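Local coordinates for tetratricopeptide repeat domain protein (Salinibacter ruber, PDB 3MA5), which is of unknown function but probably serves, through its tetratricopeptide repeats, as a helical scaffold for binding other proteins, at residues D58-I61 and D62-Q66; L47-L50 and Y51-L54; P38-V41 and G42-Y45; L80-L83 and Q84-K87; A23-A26 and L27-E31. One frame throughout, in Å; residues are numbered along the deposited sequence.

The five contacts are all local, each lying along one helix or at its start, and together they sample four of the five helices of a small tetratricopeptide-repeat array. Interaction 2, on helix 42-53, is the link between its neighbours: Tyr-51 OH reaches Glu-31 OE2 of interaction 5 at 2.6 Å, and Tyr-64 OH of interaction 1 reaches Glu-52 OE1 at 2.7 Å, both probable hydrogen bonds. Interaction 3 opens the same helix, with its centre about 14 Å from that of interaction 2. Interaction 4 packs against interactions 1 and 3 through Ala-86 and Leu-83, and its centre lies about 20 Å from that of interaction 5, across the centre of the chain.

Interaction 1 (D58-I61 and D62-Q66); sequences DDAI and DTYAQ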
loop_
_atom_site.group_PDB
_atom_site.type_symbol
_atom_site.label_atom_id
_atom_site.label_comp_id
_atom_site.label_asym_id
_atom_site.label_seq_id
_atom_site.Cartn_x
_atom_site.Cartn_y
_atom_site.Cartn_z
ATOM N N ASP A 58 7.260 -9.564 -5.454
ATOM C CA ASP A 58 6.134 -10.020 -6.256
ATOM C C ASP A 58 4.801 -9.751 -5.536
ATOM O O ASP A 58 3.780 -9.452 -6.172
ATOM C CB ASP A 58 6.318 -11.504 -6.573
ATOM C CG ASP A 58 7.744 -11.825 -6.974
ATOM O OD1 ASP A 58 8.583 -12.044 -6.066
ATOM O OD2 ASP A 58 8.028 -11.827 -8.192
ATOM N N ASP A 59 4.816 -9.851 -4.210
ATOM C CA ASP A 59 3.634 -9.565 -3.396
ATOM C C ASP A 59 3.302 -8.078 -3.507
ATOM O O ASP A 59 2.141 -7.679 -3.498
ATOM C CB ASP A 59 3.910 -9.909 -1.932
ATOM C CG ASP A 59 3.908 -11.390 -1.684
ATOM O OD1 ASP A 59 4.170 -12.147 -2.648
ATOM O OD2 ASP A 59 3.653 -11.793 -0.530
ATOM N N ALA A 60 4.341 -7.262 -3.608
ATOM C CA ALA A 60 4.176 -5.828 -3.713
ATOM C C ALA A 60 3.427 -5.461 -4.988
ATOM O O ALA A 60 2.565 -4.584 -4.980
ATOM C CB ALA A 60 5.549 -5.155 -3.687
ATOM N N ILE A 61 3.760 -6.150 -6.075
ATOM C CA ILE A 61 3.152 -5.904 -7.375
ATOM C C ILE A 61 1.673 -6.314 -7.452
ATOM O O ILE A 61 0.882 -5.683 -8.160
ATOM C CB ILE A 61 3.950 -6.619 -8.477
ATOM C CG1 ILE A 61 5.443 -6.319 -8.288
ATOM C CG2 ILE A 61 3.450 -6.181 -9.850
ATOM C CD1 ILE A 61 6.350 -6.686 -9.459
ATOM N N ASP A 62 1.291 -7.359 -6.725
ATOM C CA ASP A 62 -0.102 -7.773 -6.748
ATOM C C ASP A 62 -0.872 -6.777 -5.930
ATOM O O ASP A 62 -2.086 -6.656 -6.076
ATOM C CB ASP A 62 -0.309 -9.158 -6.132
ATOM C CG ASP A 62 0.553 -10.225 -6.775
ATOM O OD1 ASP A 62 0.668 -10.226 -8.024
ATOM O OD2 ASP A 62 1.102 -11.068 -6.027
ATOM N N THR A 63 -0.171 -6.066 -5.050
ATOM C CA THR A 63 -0.839 -5.074 -4.213
ATOM C C THR A 63 -0.968 -3.769 -5.005
ATOM O O THR A 63 -2.018 -3.130 -4.993
ATOM C CB THR A 63 -0.085 -4.876 -2.882
ATOM O OG1 THR A 63 -0.009 -6.129 -2.194
ATOM C CG2 THR A 63 -0.816 -3.902 -1.993
ATOM N N TYR A 64 0.084 -3.388 -5.720
ATOM C CA TYR A 64 0.000 -2.189 -6.533
ATOM C C TYR A 64 -1.109 -2.407 -7.560
ATOM O O TYR A 64 -1.841 -1.485 -7.910
ATOM C CB TYR A 64 1.325 -1.910 -7.260
ATOM C CG TYR A 64 2.487 -1.539 -6.350
ATOM C CD1 TYR A 64 2.269 -0.900 -5.133
ATOM C CD2 TYR A 64 3.799 -1.798 -6.720
ATOM C CE1 TYR A 64 3.315 -0.537 -4.307
ATOM C CE2 TYR A 64 4.853 -1.438 -5.902
ATOM C CZ TYR A 64 4.608 -0.807 -4.695
ATOM O OH TYR A 64 5.671 -0.485 -3.870
ATOM N N ALA A 65 -1.245 -3.637 -8.036
ATOM C CA ALA A 65 -2.264 -3.936 -9.035
ATOM C C ALA A 65 -3.648 -3.905 -8.429
ATOM O O ALA A 65 -4.607 -3.484 -9.081
ATOM C CB ALA A 65 -1.998 -5.276 -9.663
ATOM N N GLN A 66 -3.757 -4.372 -7.190
ATOM C CA GLN A 66 -5.032 -4.345 -6.490
ATOM C C GLN A 66 -5.387 -2.869 -6.245
ATOM O O GLN A 66 -6.534 -2.459 -6.351
ATOM C CB GLN A 66 -4.908 -5.051 -5.144
ATOM C CG GLN A 66 -4.651 -6.537 -5.196
ATOM C CD GLN A 66 -4.635 -7.168 -3.794
ATOM O OE1 GLN A 66 -5.349 -6.719 -2.893
ATOM N NE2 GLN A 66 -3.833 -8.221 -3.615
#
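Ala-60 and Tyr-64 meet one turn apart on helix 57-74, and the backbone carbonyl of Ala-60 does most of the touching. Its O lies over one face of the Tyr-64 ring, shifted toward the rim near CG, and the same O accepts Tyr-64 N at 2.9 Å with an N-H...O angle of 157°. The methyl CB of Ala-60 approaches CE2 of the ring at 4.4 Å. Tyr-64 CG stands beside its backbone N (chi1 -67°), which turns the ring back over the preceding turn. Thr-63 folds its hydroxyl the same way: OG1 donates to Asp-59 O at 3.0 Å, an acceptor that also receives weak bonds from Thr-63 N and Asp-62 N. The Asp-59 carboxylate turns outward to a salt bridge with Arg-56, which probably offsets some of the repulsion from Asp-62, whose OD2 is 4.7 Å from Asp-59 OD1. The Tyr-64 hydroxyl is hydrogen-bonded to Glu-52 OE1 of helix 42-53, and the ring packs on Ala-86. A valine in place of Tyr-64 would probably leave Glu-52 OE1 without its phenol partner and open a gap beside Ala-86. Ala followed four residues on by an aromatic is the pattern of the second helix of a tetratricopeptide repeat, in keeping with the predicted repeat 41-74. Ala-60 and Thr-63 rest on Tyr-51 of helix 42-53, while Tyr-64 is wedged between Lys-49 of that helix and Lys-87 of helix 77-91.

Interaction 2 (L47-L50 and Y51-L54); sequences LGKL and YERL
Leu-47 and Tyr-51, with Gly-48 between them, form the leucine-glycine-tyrosine signature of the first helix of a tetratricopeptide repeat, here on helix 42-53 within the predicted repeat 41-74. The leucine methyl CD1 sits over one face of the tyrosine ring as a CH-pi contact, 4.2 Å from the ring centroid and 19° off the normal, displaced toward the rim at CZ. Behind it, Leu-47 CG comes to 3.8 Å from Tyr-51 CE2, so the ring is held along its hydroxyl-bearing end. Leu-47 reaches this place because CG points away from its backbone N (chi1 -175°), carrying the branch toward the following turn. The Tyr-51 hydroxyl is hydrogen-bonded to Glu-31 of helix 23-36, which fixes the far end of the ring. Glu-52 turns to the other neighbouring helix, where its OE1 takes the hydroxyl of Tyr-64. The lack of a side chain at Gly-48 probably helps Ala-60 of helix 57-74 to approach. Near the helix end, Leu-54 N donates to Leu-50 O at 2.9 Å, and the branch carbon CG of Leu-50 lies 4.3 Å from the methyl CD1 of Leu-54.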
loop_
_atom_site.group_PDB
_atom_site.type_symbol
_atom_site.label_atom_id
_atom_site.label_comp_id
_atom_site.label_asym_id
_atom_site.label_seq_id
_atom_site.Cartn_x
_atom_site.Cartn_y
_atom_site.Cartn_z
ATOM N N LEU A 47 1.769 -0.373 1.413
ATOM C CA LEU A 47 1.888 -1.801 1.666
ATOM C C LEU A 47 2.843 -2.415 0.678
ATOM O O LEU A 47 3.693 -3.214 1.043
ATOM C CB LEU A 47 0.537 -2.489 1.539
ATOM C CG LEU A 47 0.528 -3.977 1.899
ATOM C CD1 LEU A 47 1.286 -4.186 3.195
ATOM C CD2 LEU A 47 -0.908 -4.472 2.024
ATOM N N GLY A 48 2.697 -2.027 -0.579
ATOM C CA GLY A 48 3.541 -2.561 -1.621
ATOM C C GLY A 48 4.966 -2.093 -1.473
ATOM O O GLY A 48 5.904 -2.839 -1.738
ATOM N N LYS A 49 5.139 -0.851 -1.051
ATOM C CA LYS A 49 6.476 -0.306 -0.883
ATOM C C LYS A 49 7.128 -1.022 0.288
ATOM O O LYS A 49 8.347 -1.098 0.379
ATOM C CB LYS A 49 6.400 1.204 -0.644
ATOM C CG LYS A 49 6.241 2.029 -1.909
ATOM C CD LYS A 49 7.605 2.315 -2.540
ATOM C CE LYS A 49 7.515 2.678 -4.016
ATOM N NZ LYS A 49 8.848 3.080 -4.548
ATOM N N LEU A 50 6.302 -1.571 1.171
ATOM C CA LEU A 50 6.787 -2.284 2.339
ATOM C C LEU A 50 7.138 -3.699 1.966
ATOM O O LEU A 50 8.122 -4.261 2.463
ATOM C CB LEU A 50 5.720 -2.312 3.420
ATOM C CG LEU A 50 6.149 -2.636 4.853
ATOM C CD1 LEU A 50 7.333 -1.754 5.251
ATOM C CD2 LEU A 50 4.987 -2.395 5.795
ATOM N N TYR A 51 6.322 -4.286 1.098
ATOM C CA TYR A 51 6.573 -5.647 0.655
ATOM C C TYR A 51 7.897 -5.704 -0.061
ATOM O O TYR A 51 8.640 -6.667 0.077
ATOM C CB TYR A 51 5.482 -6.124 -0.284
ATOM C CG TYR A 51 4.293 -6.697 0.424
ATOM C CD1 TYR A 51 4.420 -7.297 1.677
ATOM C CD2 TYR A 51 3.038 -6.658 -0.162
ATOM C CE1 TYR A 51 3.317 -7.831 2.327
ATOM C CE2 TYR A 51 1.932 -7.188 0.475
ATOM C CZ TYR A 51 2.072 -7.770 1.711
ATOM O OH TYR A 51 0.948 -8.244 2.333
ATOM N N GLU A 52 8.180 -4.663 -0.833
ATOM C CA GLU A 52 9.422 -4.607 -1.571
ATOM C C GLU A 52 10.585 -4.620 -0.594
ATOM O O GLU A 52 11.524 -5.389 -0.766
ATOM C CB GLU A 52 9.472 -3.355 -2.460
ATOM C CG GLU A 52 8.616 -3.434 -3.723
ATOM C CD GLU A 52 8.898 -2.289 -4.661
ATOM O OE1 GLU A 52 7.981 -1.480 -4.955
ATOM O OE2 GLU A 52 10.063 -2.206 -5.097
ATOM N N ARG A 53 10.513 -3.789 0.440
ATOM C CA ARG A 53 11.576 -3.721 1.447
ATOM C C ARG A 53 11.739 -5.061 2.132
ATOM O O ARG A 53 12.833 -5.430 2.542
ATOM C CB ARG A 53 11.258 -2.660 2.504
ATOM C CG ARG A 53 11.126 -1.257 1.941
ATOM C CD ARG A 53 10.774 -0.253 3.023
ATOM N NE ARG A 53 11.912 0.039 3.889
ATOM C CZ ARG A 53 11.821 0.708 5.031
ATOM N NH1 ARG A 53 10.644 1.151 5.446
ATOM N NH2 ARG A 53 12.905 0.930 5.753
ATOM N N LEU A 54 10.628 -5.778 2.246
ATOM C CA LEU A 54 10.583 -7.085 2.876
ATOM C C LEU A 54 11.024 -8.192 1.936
ATOM O O LEU A 54 10.858 -9.370 2.244
ATOM C CB LEU A 54 9.157 -7.362 3.349
ATOM C CG LEU A 54 8.747 -6.540 4.567
ATOM C CD1 LEU A 54 7.290 -6.804 4.974
ATOM C CD2 LEU A 54 9.705 -6.909 5.682
#

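Interaction 3 (P38-V41 and G42-Y45); sequences PDYV and GTYY
Val-41 and Tyr-44 carry the contact where the loop after helix 23-36 turns into helix 42-53, with Gly-42 between them. The carbonyl of Val-41 faces the incoming turn, and its O accepts a weak hydrogen bond from Tyr-44 N at 3.3 Å, with an N-H...O angle of 138°. The same oxygen lies at the edge of the Tyr-44 ring, near its plane, 3.4 Å from CD1. A second loop carbonyl approaches that edge further out, Tyr-40 O being 3.6 Å from Tyr-44 CE1, so the ring lies alongside the loop and presents its rim to the oxygens. Tyr-44 reaches back in this way because its CG stands beside the backbone N (chi1 -59°), which swings the ring toward the loop.

Gly-42 puts its backbone N 3.9 Å from Tyr-40 CD2. The Tyr-40 side chain crosses that of Thr-43 at about a right angle, CD2 lying 3.6 Å from OG1, and Thr-43 OG1 adds a weak hydrogen bond to Tyr-40 O at 3.5 Å. Around the turn, Tyr-40 rests on Pro-7 and Phe-8 of helix 7-19, Val-41 on Val-70 and Ala-71 of helix 57-74, and Thr-43 on Phe-30. Pro-38 falls where tetratricopeptide repeats often carry a proline, near the end of one repeat, and a short loop then leads into the next; the predicted boundary between 7-40 and 41-74 falls here.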
loop_
_atom_site.group_PDB
_atom_site.type_symbol
_atom_site.label_atom_id
_atom_site.label_comp_id
_atom_site.label_asym_id
_atom_site.label_seq_id
_atom_site.Cartn_x
_atom_site.Cartn_y
_atom_site.Cartn_z
ATOM N N PRO A 38 -11.242 -2.731 1.955
ATOM C CA PRO A 38 -10.532 -2.877 0.684
ATOM C C PRO A 38 -10.578 -1.708 -0.291
ATOM O O PRO A 38 -9.661 -1.562 -1.097
ATOM C CB PRO A 38 -11.127 -4.153 0.098
ATOM C CG PRO A 38 -12.488 -4.139 0.617
ATOM C CD PRO A 38 -12.329 -3.713 2.050
ATOM N N ASP A 39 -11.617 -0.874 -0.249
ATOM C CA ASP A 39 -11.621 0.247 -1.188
ATOM C C ASP A 39 -11.187 1.592 -0.604
ATOM O O ASP A 39 -11.697 2.643 -0.981
ATOM C CB ASP A 39 -12.959 0.412 -1.936
ATOM C CG ASP A 39 -14.063 -0.451 -1.388
ATOM O OD1 ASP A 39 -14.158 -0.588 -0.148
ATOM O OD2 ASP A 39 -14.852 -0.974 -2.205
ATOM N N TYR A 40 -10.242 1.527 0.326
ATOM C CA TYR A 40 -9.616 2.698 0.936
ATOM C C TYR A 40 -8.243 2.670 0.250
ATOM O O TYR A 40 -7.330 1.983 0.697
ATOM C CB TYR A 40 -9.439 2.502 2.442
ATOM C CG TYR A 40 -8.855 3.708 3.119
ATOM C CD1 TYR A 40 -9.675 4.675 3.683
ATOM C CD2 TYR A 40 -7.480 3.909 3.154
ATOM C CE1 TYR A 40 -9.149 5.819 4.261
ATOM C CE2 TYR A 40 -6.932 5.055 3.726
ATOM C CZ TYR A 40 -7.780 6.008 4.284
ATOM O OH TYR A 40 -7.270 7.149 4.862
ATOM N N VAL A 41 -8.136 3.402 -0.853
ATOM C CA VAL A 41 -6.933 3.484 -1.706
ATOM C C VAL A 41 -5.532 3.738 -1.127
ATOM O O VAL A 41 -4.542 3.209 -1.642
ATOM C CB VAL A 41 -7.125 4.559 -2.800
ATOM C CG1 VAL A 41 -6.762 4.003 -4.149
ATOM C CG2 VAL A 41 -8.547 5.066 -2.774
ATOM N N GLY A 42 -5.445 4.553 -0.082
ATOM C CA GLY A 42 -4.161 4.901 0.492
ATOM C C GLY A 42 -3.252 3.798 0.980
ATOM O O GLY A 42 -2.015 3.943 0.958
ATOM N N THR A 43 -3.858 2.700 1.421
ATOM C CA THR A 43 -3.120 1.558 1.940
ATOM C C THR A 43 -2.254 0.843 0.916
ATOM O O THR A 43 -1.149 0.414 1.213
ATOM C CB THR A 43 -4.070 0.508 2.511
ATOM O OG1 THR A 43 -5.102 1.152 3.251
ATOM C CG2 THR A 43 -3.329 -0.442 3.424
ATOM N N TYR A 44 -2.761 0.716 -0.297
ATOM C CA TYR A 44 -2.041 -0.020 -1.318
ATOM C C TYR A 44 -0.648 0.442 -1.675
ATOM O O TYR A 44 0.202 -0.384 -1.951
ATOM C CB TYR A 44 -2.904 -0.131 -2.579
ATOM C CG TYR A 44 -4.216 -0.826 -2.328
ATOM C CD1 TYR A 44 -5.273 -0.155 -1.721
ATOM C CD2 TYR A 44 -4.381 -2.179 -2.641
ATOM C CE1 TYR A 44 -6.474 -0.819 -1.422
ATOM C CE2 TYR A 44 -5.568 -2.851 -2.352
ATOM C CZ TYR A 44 -6.610 -2.166 -1.737
ATOM O OH TYR A 44 -7.774 -2.828 -1.408
ATOM N N TYR A 45 -0.400 1.743 -1.672
ATOM C CA TYR A 45 0.932 2.209 -2.026
ATOM C C TYR A 45 1.988 1.934 -0.948
ATOM O O TYR A 45 3.100 1.509 -1.247
ATOM C CB TYR A 45 0.884 3.699 -2.368
ATOM C CG TYR A 45 2.231 4.327 -2.550
ATOM C CD1 TYR A 45 2.960 4.785 -1.453
ATOM C CD2 TYR A 45 2.814 4.402 -3.810
ATOM C CE1 TYR A 45 4.255 5.302 -1.613
ATOM C CE2 TYR A 45 4.109 4.918 -3.980
ATOM C CZ TYR A 45 4.824 5.363 -2.876
ATOM O OH TYR A 45 6.101 5.860 -3.020
#

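Interaction 4 (L80-L83 and Q84-K87); sequences LSEL and QDAK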
loop_
_atom_site.group_PDB
_atom_site.type_symbol
_atom_site.label_atom_id
_atom_site.label_comp_id
_atom_site.label_asym_id
_atom_site.label_seq_id
_atom_site.Cartn_x
_atom_site.Cartn_y
_atom_site.Cartn_z
ATOM N N LEU A 80 -3.932 7.135 -8.269
ATOM C CA LEU A 80 -3.707 6.258 -9.409
ATOM C C LEU A 80 -2.293 6.387 -9.927
ATOM O O LEU A 80 -1.658 5.396 -10.266
ATOM C CB LEU A 80 -4.679 6.558 -10.551
ATOM C CG LEU A 80 -4.412 5.754 -11.839
ATOM C CD1 LEU A 80 -4.437 4.260 -11.530
ATOM C CD2 LEU A 80 -5.435 6.089 -12.890
ATOM N N SER A 81 -1.796 7.610 -9.967
ATOM C CA SER A 81 -0.456 7.865 -10.456
ATOM C C SER A 81 0.679 7.266 -9.642
ATOM O O SER A 81 1.581 6.647 -10.201
ATOM C CB SER A 81 -0.209 9.363 -10.567
ATOM O OG SER A 81 -0.960 9.933 -11.611
ATOM N N GLU A 82 0.657 7.461 -8.329
ATOM C CA GLU A 82 1.741 6.956 -7.497
ATOM C C GLU A 82 1.875 5.440 -7.547
ATOM O O GLU A 82 2.984 4.917 -7.514
ATOM C CB GLU A 82 1.583 7.463 -6.053
ATOM C CG GLU A 82 2.008 8.931 -5.870
ATOM C CD GLU A 82 3.480 9.152 -6.180
ATOM O OE1 GLU A 82 3.782 9.771 -7.224
ATOM O OE2 GLU A 82 4.330 8.695 -5.380
ATOM N N LEU A 83 0.734 4.759 -7.646
ATOM C CA LEU A 83 0.647 3.305 -7.737
ATOM C C LEU A 83 1.219 2.857 -9.083
ATOM O O LEU A 83 2.090 2.000 -9.151
ATOM C CB LEU A 83 -0.820 2.896 -7.647
ATOM C CG LEU A 83 -1.473 2.848 -6.272
ATOM C CD1 LEU A 83 -2.971 2.806 -6.398
ATOM C CD2 LEU A 83 -0.960 1.633 -5.543
ATOM N N GLN A 84 0.714 3.451 -10.157
ATOM C CA GLN A 84 1.186 3.127 -11.497
ATOM C C GLN A 84 2.685 3.264 -11.568
ATOM O O GLN A 84 3.358 2.393 -12.107
ATOM C CB GLN A 84 0.561 4.048 -12.533
ATOM C CG GLN A 84 -0.905 3.803 -12.738
ATOM C CD GLN A 84 -1.465 4.576 -13.885
ATOM O OE1 GLN A 84 -2.509 4.231 -14.414
ATOM N NE2 GLN A 84 -0.784 5.630 -14.275
ATOM N N ASP A 85 3.200 4.367 -11.020
ATOM C CA ASP A 85 4.635 4.644 -11.006
ATOM C C ASP A 85 5.397 3.605 -10.208
ATOM O O ASP A 85 6.444 3.117 -10.620
ATOM C CB ASP A 85 4.888 6.030 -10.416
ATOM C CG ASP A 85 4.663 7.148 -11.421
ATOM O OD1 ASP A 85 4.103 6.886 -12.512
ATOM O OD2 ASP A 85 5.033 8.300 -11.117
ATOM N N ALA A 86 4.847 3.264 -9.057
ATOM C CA ALA A 86 5.467 2.301 -8.171
ATOM C C ALA A 86 5.570 0.932 -8.807
ATOM O O ALA A 86 6.624 0.305 -8.776
ATOM C CB ALA A 86 4.674 2.214 -6.881
ATOM N N LYS A 87 4.455 0.485 -9.375
ATOM C CA LYS A 87 4.343 -0.811 -10.040
ATOM C C LYS A 87 5.366 -0.955 -11.164
ATOM O O LYS A 87 6.124 -1.918 -11.198
ATOM C CB LYS A 87 2.926 -0.959 -10.592
ATOM C CG LYS A 87 2.576 -2.288 -11.230
ATOM C CD LYS A 87 1.109 -2.276 -11.688
ATOM C CE LYS A 87 0.617 -3.652 -12.150
ATOM N NZ LYS A 87 1.256 -4.110 -13.424
#
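Two torsion choices bring Leu-80 and Gln-84 together on helix 77-91: the leucine CG turns away from its backbone N (chi1 175°) and so leans forward along the helix, while the glutamine CG stays beside its N (chi1 -70°) and the chain runs out extended. The two side chains therefore lie against each other at a slant. Leu-80 CD1 packs on the aliphatic part of Gln-84, 3.8 Å from CG, and Leu-80 CG, the branch carbon, lies 3.5 Å from the amide oxygen OE1 of Gln-84, an apolar carbon against a polar atom. Gln-84 N donates to Leu-80 O at 3.1 Å in a nearly straight bond (166°), and Lys-87 N to Leu-83 O at 2.8 Å. On another side of the helix Glu-82 OE1 and Asp-85 OD2 are 4.3 Å apart, like charges that probably disfavour each other. Lys-87 turns its NZ to a salt bridge with Glu-91, and Ser-81 OG is hydrogen-bonded to Gln-77 O. Helix 77-91 covers the array much as a capping helix does in many tetratricopeptide-repeat proteins: Leu-80, Leu-83 and Lys-87 lie on Ile-68 of helix 57-74, Leu-83 also on Tyr-44, and Ala-86 on Tyr-45 and Lys-49 of helix 42-53.

Interaction 5 (A23-A26 and L27-E31); sequences ASRA and LALFE
Leu-29 stands out from helix 23-36 and meets the arginine of the preceding turn, Arg-25, which reaches forward to it. CB sits between two carbonyls, 3.7 Å from Ala-26 O and slightly farther from Arg-25 O. CG, placed beside its own backbone N (chi1 -70°), stays close to the Arg-25 backbone and also faces the guanidinium, 4.1 Å from Arg-25 CZ. Of the two methyls, CD1 remains near Arg-25 O at 4.0 Å, whereas CD2 goes over one face of the guanidinium, toward its rim, and comes to 3.9 Å from NH2. The arginine meets it by turning CG away from its N and bending at the next bond (chi2 45°), which carries the flat group forward along the helix, toward the following turn, with NH1 4.2 Å from Ala-28 CB. Leu-29 also touches Ala-14 of helix 7-19. With Leu-29 cut back to an alanine, this face of the guanidinium would probably lose its methyl cover, Arg-25 would be freer to swing, and a gap would open against Ala-14.

Helix 23-36 is the second helix of the predicted tetratricopeptide repeat 7-40, and Ala-26 followed by Phe-30 is its small-then-aromatic pattern, matching Ala-60 and Tyr-64 in the next repeat. Ala-26 packs on Leu-18, and Phe-30 reaches both Ala-14 and Leu-47. Leu-27 points to helix 42-53, touching Leu-50 and Tyr-51. Phe-30 N donates to Ala-26 O at 3.0 Å in a nearly straight bond (167°), and Ala-26 CB approaches Phe-30 CE2 at 4.3 Å.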
loop_
_atom_site.group_PDB
_atom_site.type_symbol
_atom_site.label_atom_id
_atom_site.label_comp_id
_atom_site.label_asym_id
_atom_site.label_seq_id
_atom_site.Cartn_x
_atom_site.Cartn_y
_atom_site.Cartn_z
ATOM N N ALA A 23 8.368 -1.208 11.013
ATOM C CA ALA A 23 7.753 -1.807 9.846
ATOM C C ALA A 23 6.856 -3.010 10.095
ATOM O O ALA A 23 5.852 -3.199 9.403
ATOM C CB ALA A 23 8.831 -2.177 8.867
ATOM N N SER A 24 7.212 -3.845 11.060
ATOM C CA SER A 24 6.401 -5.017 11.304
ATOM C C SER A 24 4.997 -4.625 11.742
ATOM O O SER A 24 4.019 -5.239 11.317
ATOM C CB SER A 24 7.076 -5.909 12.340
ATOM O OG SER A 24 6.139 -6.806 12.912
ATOM N N ARG A 25 4.908 -3.587 12.577
ATOM C CA ARG A 25 3.624 -3.088 13.073
ATOM C C ARG A 25 2.888 -2.379 11.947
ATOM O O ARG A 25 1.687 -2.570 11.765
ATOM C CB ARG A 25 3.844 -2.133 14.246
ATOM C CG ARG A 25 2.570 -1.635 14.896
ATOM C CD ARG A 25 1.552 -2.751 15.130
ATOM N NE ARG A 25 0.362 -2.221 15.797
ATOM C CZ ARG A 25 -0.798 -2.862 15.910
ATOM N NH1 ARG A 25 -0.951 -4.080 15.399
ATOM N NH2 ARG A 25 -1.812 -2.273 16.533
ATOM N N ALA A 26 3.614 -1.557 11.194
ATOM C CA ALA A 26 3.021 -0.863 10.065
ATOM C C ALA A 26 2.395 -1.910 9.138
ATOM O O ALA A 26 1.241 -1.768 8.728
ATOM C CB ALA A 26 4.080 -0.076 9.319
ATOM N N LEU A 27 3.144 -2.970 8.820
ATOM C CA LEU A 27 2.634 -4.013 7.929
ATOM C C LEU A 27 1.389 -4.729 8.444
ATOM O O LEU A 27 0.466 -4.984 7.680
ATOM C CB LEU A 27 3.718 -5.044 7.614
ATOM C CG LEU A 27 3.173 -6.251 6.838
ATOM C CD1 LEU A 27 3.811 -6.375 5.464
ATOM C CD2 LEU A 27 3.421 -7.483 7.649
ATOM N N ALA A 28 1.367 -5.060 9.730
ATOM C CA ALA A 28 0.211 -5.717 10.332
ATOM C C ALA A 28 -1.026 -4.890 9.998
ATOM O O ALA A 28 -1.931 -5.347 9.305
ATOM C CB ALA A 28 0.390 -5.800 11.846
ATOM N N LEU A 29 -1.046 -3.659 10.491
ATOM C CA LEU A 29 -2.151 -2.741 10.253
ATOM C C LEU A 29 -2.525 -2.638 8.769
ATOM O O LEU A 29 -3.696 -2.766 8.409
ATOM C CB LEU A 29 -1.793 -1.347 10.790
ATOM C CG LEU A 29 -1.702 -1.164 12.309
ATOM C CD1 LEU A 29 -1.082 0.186 12.618
ATOM C CD2 LEU A 29 -3.080 -1.276 12.936
ATOM N N PHE A 30 -1.533 -2.411 7.909
ATOM C CA PHE A 30 -1.797 -2.280 6.479
ATOM C C PHE A 30 -2.548 -3.466 5.874
ATOM O O PHE A 30 -3.528 -3.277 5.154
ATOM C CB PHE A 30 -0.489 -2.055 5.699
ATOM C CG PHE A 30 0.004 -0.639 5.733
ATOM C CD1 PHE A 30 -0.888 0.433 5.650
ATOM C CD2 PHE A 30 1.362 -0.366 5.830
ATOM C CE1 PHE A 30 -0.430 1.756 5.663
ATOM C CE2 PHE A 30 1.832 0.955 5.844
ATOM C CZ PHE A 30 0.933 2.011 5.760
ATOM N N GLU A 31 -2.080 -4.678 6.163
ATOM C CA GLU A 31 -2.688 -5.892 5.623
ATOM C C GLU A 31 -4.119 -6.036 6.081
ATOM O O GLU A 31 -4.993 -6.441 5.309
ATOM C CB GLU A 31 -1.891 -7.127 6.051
ATOM C CG GLU A 31 -1.048 -7.734 4.942
ATOM C CD GLU A 31 0.077 -8.601 5.485
ATOM O OE1 GLU A 31 -0.162 -9.289 6.496
ATOM O OE2 GLU A 31 1.191 -8.599 4.908
#